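Threonine synthase (Brucella melitensis bv. 1, PDB 4F4F) probably catalyses the pyridoxal-phosphate-dependent conversion of O-phospho-L-homoserine and water to L-threonine and phosphate, the last step of threonine biosynthesis. Local coordinates at residues A[385-393]-A[413-424]. Numbering follows the deposited sequence.
Sequences GYLLDPHSA and ATAHPAKFPDAV. With PLP (pyridoxal-5'-phosphate), chain C.
The pyridine end of the pyridoxal-5'-phosphate pocket is partly built where the N-terminus of helix 390-402 meets the loop leaving strand 409-413, with His391 and Thr414 touching each other beside the cofactor. Thr414 OG1 donates to PLP N1 at 2.8 Å; with chi1 at 51°, OG1 sits between the backbone N and the carbonyl carbon, the position from which it reaches N1. A hydroxyl donor here is consistent with an unprotonated pyridine nitrogen, as in several other fold-type II PLP enzymes. His391 lays one ring face against the cofactor methyl C2A, while its CB packs on Thr414 OG1 at 3.4 Å.

Asp389, the N-cap of helix 390-402, fixes that imidazole. Its OD1 receives His391 ND1 through the syn lone pair, in the ring plane and almost straight (2.8 Å, 173°), and also takes a weak bond from His391 N. OD2 is gripped twice by Ser392, by OG nearly in line with the C-O bond and by the backbone N from above the carboxylate plane. Since NE2 of His391 binds Ser312, both ring nitrogens are engaged and its rotation is set. Ser392 OG in turn accepts a weak bond from Thr414 N, linking the cap to the cofactor-binding residue.

Phe420 approaches His391 obliquely, planes 58° apart, with CE1 of the imidazole over one face of the phenyl ring. Outward from the pocket the contact turns apolar: Pro390 packs on Phe420 CB and Ala423, and Leu387 crosses Pro417 while its CD1 meets Val424 CG1 tip to tip at 3.6 Å. Close to Ser392, a water joins the two backbones, accepting from Asp389 N at 3.0 Å and donating to Ala415 O at 2.8 Å.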
# COMPACT_ATOMS: atom_id res chain seq x y z
N GLY A 385 -21.21 6.60 -17.00
CA GLY A 385 -21.71 7.35 -15.85
C GLY A 385 -20.84 7.17 -14.60
O GLY A 385 -21.25 7.54 -13.52
N TYR A 386 -19.65 6.58 -14.77
CA TYR A 386 -18.76 6.23 -13.70
C TYR A 386 -17.54 7.16 -13.61
O TYR A 386 -16.83 7.37 -14.58
CB TYR A 386 -18.32 4.75 -13.82
CG TYR A 386 -17.54 4.28 -12.64
CD1 TYR A 386 -18.18 3.87 -11.47
CD2 TYR A 386 -16.15 4.27 -12.65
CE1 TYR A 386 -17.47 3.46 -10.36
CE2 TYR A 386 -15.44 3.90 -11.51
CZ TYR A 386 -16.11 3.49 -10.38
OH TYR A 386 -15.39 3.11 -9.25
N LEU A 387 -17.30 7.70 -12.41
CA LEU A 387 -16.29 8.71 -12.22
C LEU A 387 -15.03 8.11 -11.57
O LEU A 387 -15.09 7.63 -10.44
CB LEU A 387 -16.83 9.81 -11.32
CG LEU A 387 -15.91 11.02 -11.19
CD1 LEU A 387 -15.68 11.74 -12.53
CD2 LEU A 387 -16.51 11.95 -10.14
N LEU A 388 -13.91 8.16 -12.28
CA LEU A 388 -12.61 7.71 -11.78
C LEU A 388 -11.72 8.87 -11.29
O LEU A 388 -11.68 9.95 -11.88
CB LEU A 388 -11.83 7.00 -12.90
CG LEU A 388 -12.40 5.70 -13.45
CD1 LEU A 388 -12.15 5.56 -14.95
CD2 LEU A 388 -11.84 4.50 -12.65
N ASP A 389 -10.95 8.58 -10.25
CA ASP A 389 -9.82 9.41 -9.89
C ASP A 389 -8.68 9.13 -10.92
O ASP A 389 -8.75 8.17 -11.71
CB ASP A 389 -9.39 9.15 -8.42
CG ASP A 389 -8.07 8.41 -8.31
OD1 ASP A 389 -7.06 9.05 -7.98
OD2 ASP A 389 -8.05 7.20 -8.57
N PRO A 390 -7.62 9.94 -10.90
CA PRO A 390 -6.54 9.76 -11.90
C PRO A 390 -5.72 8.46 -11.76
O PRO A 390 -5.45 7.83 -12.76
CB PRO A 390 -5.66 10.99 -11.71
CG PRO A 390 -6.14 11.69 -10.50
CD PRO A 390 -7.50 11.21 -10.16
N HIS A 391 -5.38 8.06 -10.54
CA HIS A 391 -4.65 6.83 -10.33
C HIS A 391 -5.45 5.65 -10.89
O HIS A 391 -4.93 4.81 -11.63
CB HIS A 391 -4.34 6.58 -8.85
CG HIS A 391 -3.65 7.72 -8.14
ND1 HIS A 391 -4.31 8.80 -7.65
CD2 HIS A 391 -2.31 7.91 -7.81
CE1 HIS A 391 -3.44 9.62 -7.04
NE2 HIS A 391 -2.21 9.08 -7.16
N SER A 392 -6.73 5.60 -10.55
CA SER A 392 -7.60 4.53 -11.01
C SER A 392 -7.82 4.55 -12.52
O SER A 392 -7.85 3.51 -13.17
CB SER A 392 -8.95 4.62 -10.31
OG SER A 392 -8.79 4.66 -8.90
N ALA A 393 -7.89 5.75 -13.09
CA ALA A 393 -8.02 5.88 -14.52
C ALA A 393 -6.78 5.36 -15.24
O ALA A 393 -6.89 4.81 -16.33
CB ALA A 393 -8.32 7.33 -14.91
N ALA A 413 -9.25 0.30 -8.29
CA ALA A 413 -9.48 1.72 -8.07
C ALA A 413 -8.95 2.10 -6.68
O ALA A 413 -9.53 1.78 -5.67
CB ALA A 413 -10.96 2.07 -8.25
N THR A 414 -7.83 2.82 -6.67
CA THR A 414 -7.04 3.00 -5.47
C THR A 414 -7.37 4.26 -4.67
O THR A 414 -6.87 4.41 -3.57
CB THR A 414 -5.54 3.01 -5.83
OG1 THR A 414 -5.31 3.94 -6.88
CG2 THR A 414 -5.07 1.63 -6.35
N ALA A 415 -8.19 5.16 -5.20
CA ALA A 415 -8.65 6.35 -4.46
C ALA A 415 -9.98 6.80 -4.99
O ALA A 415 -10.26 6.60 -6.16
CB ALA A 415 -7.68 7.51 -4.58
N HIS A 416 -10.75 7.46 -4.13
CA HIS A 416 -12.02 8.06 -4.49
C HIS A 416 -11.72 9.30 -5.30
O HIS A 416 -10.76 10.02 -4.97
CB HIS A 416 -12.77 8.44 -3.22
CG HIS A 416 -14.22 8.85 -3.43
ND1 HIS A 416 -14.57 10.09 -3.82
CD2 HIS A 416 -15.41 8.15 -3.20
CE1 HIS A 416 -15.92 10.16 -3.88
NE2 HIS A 416 -16.43 8.97 -3.50
N PRO A 417 -12.53 9.60 -6.34
CA PRO A 417 -12.30 10.85 -7.07
C PRO A 417 -12.24 12.14 -6.23
O PRO A 417 -11.50 13.05 -6.60
CB PRO A 417 -13.46 10.92 -8.08
CG PRO A 417 -14.38 9.81 -7.76
CD PRO A 417 -13.63 8.81 -6.93
N ALA A 418 -12.94 12.20 -5.11
CA ALA A 418 -12.90 13.38 -4.26
C ALA A 418 -11.55 13.63 -3.58
O ALA A 418 -11.35 14.71 -3.04
CB ALA A 418 -14.02 13.37 -3.22
N LYS A 419 -10.64 12.66 -3.60
CA LYS A 419 -9.29 12.83 -3.08
C LYS A 419 -8.39 13.63 -4.02
O LYS A 419 -7.34 14.12 -3.58
CB LYS A 419 -8.62 11.47 -2.79
CG LYS A 419 -8.96 10.82 -1.45
CD LYS A 419 -8.60 11.77 -0.30
CE LYS A 419 -7.89 11.12 0.89
NZ LYS A 419 -6.76 10.22 0.61
N PHE A 420 -8.78 13.75 -5.29
CA PHE A 420 -7.97 14.45 -6.30
C PHE A 420 -8.91 15.25 -7.19
O PHE A 420 -8.95 15.04 -8.40
CB PHE A 420 -7.12 13.43 -7.07
CG PHE A 420 -6.14 12.72 -6.17
CD1 PHE A 420 -5.00 13.36 -5.73
CD2 PHE A 420 -6.45 11.47 -5.65
CE1 PHE A 420 -4.13 12.74 -4.85
CE2 PHE A 420 -5.60 10.84 -4.77
CZ PHE A 420 -4.44 11.48 -4.36
N PRO A 421 -9.66 16.17 -6.58
CA PRO A 421 -10.70 16.88 -7.30
C PRO A 421 -10.17 17.76 -8.44
O PRO A 421 -10.86 17.90 -9.44
CB PRO A 421 -11.35 17.73 -6.21
CG PRO A 421 -10.24 18.01 -5.24
CD PRO A 421 -9.43 16.75 -5.24
N ASP A 422 -8.97 18.34 -8.30
CA ASP A 422 -8.45 19.25 -9.36
C ASP A 422 -8.28 18.52 -10.69
O ASP A 422 -8.69 19.01 -11.77
CB ASP A 422 -7.09 19.85 -8.98
CG ASP A 422 -7.18 20.91 -7.88
OD1 ASP A 422 -8.29 21.29 -7.48
OD2 ASP A 422 -6.10 21.37 -7.43
N ALA A 423 -7.64 17.37 -10.62
CA ALA A 423 -7.35 16.60 -11.81
C ALA A 423 -8.66 16.07 -12.41
O ALA A 423 -8.82 16.06 -13.61
CB ALA A 423 -6.42 15.46 -11.49
N VAL A 424 -9.59 15.66 -11.56
CA VAL A 424 -10.85 15.08 -12.05
C VAL A 424 -11.63 16.20 -12.75
O VAL A 424 -12.14 16.01 -13.85
CB VAL A 424 -11.69 14.45 -10.92
CG1 VAL A 424 -13.05 14.00 -11.43
CG2 VAL A 424 -10.94 13.27 -10.30
N1 PLP C . -2.76 4.65 -6.11
C2 PLP C . -3.02 5.37 -4.95
C2A PLP C . -4.25 6.23 -4.75
C3 PLP C . -2.06 5.28 -3.81
O3 PLP C . -2.32 5.98 -2.65
C4 PLP C . -0.84 4.42 -4.02
C4A PLP C . 0.19 4.23 -2.96
C5 PLP C . -0.67 3.69 -5.30
C6 PLP C . -1.68 3.85 -6.28
C5A PLP C . 0.55 2.76 -5.48
O4P PLP C . 0.59 1.60 -4.55
P PLP C . 1.85 0.57 -4.35
O1P PLP C . 2.23 0.12 -5.75
O2P PLP C . 2.90 1.42 -3.67
O3P PLP C . 1.39 -0.57 -3.46
O HOH W 1 -11.59 6.18 -8.61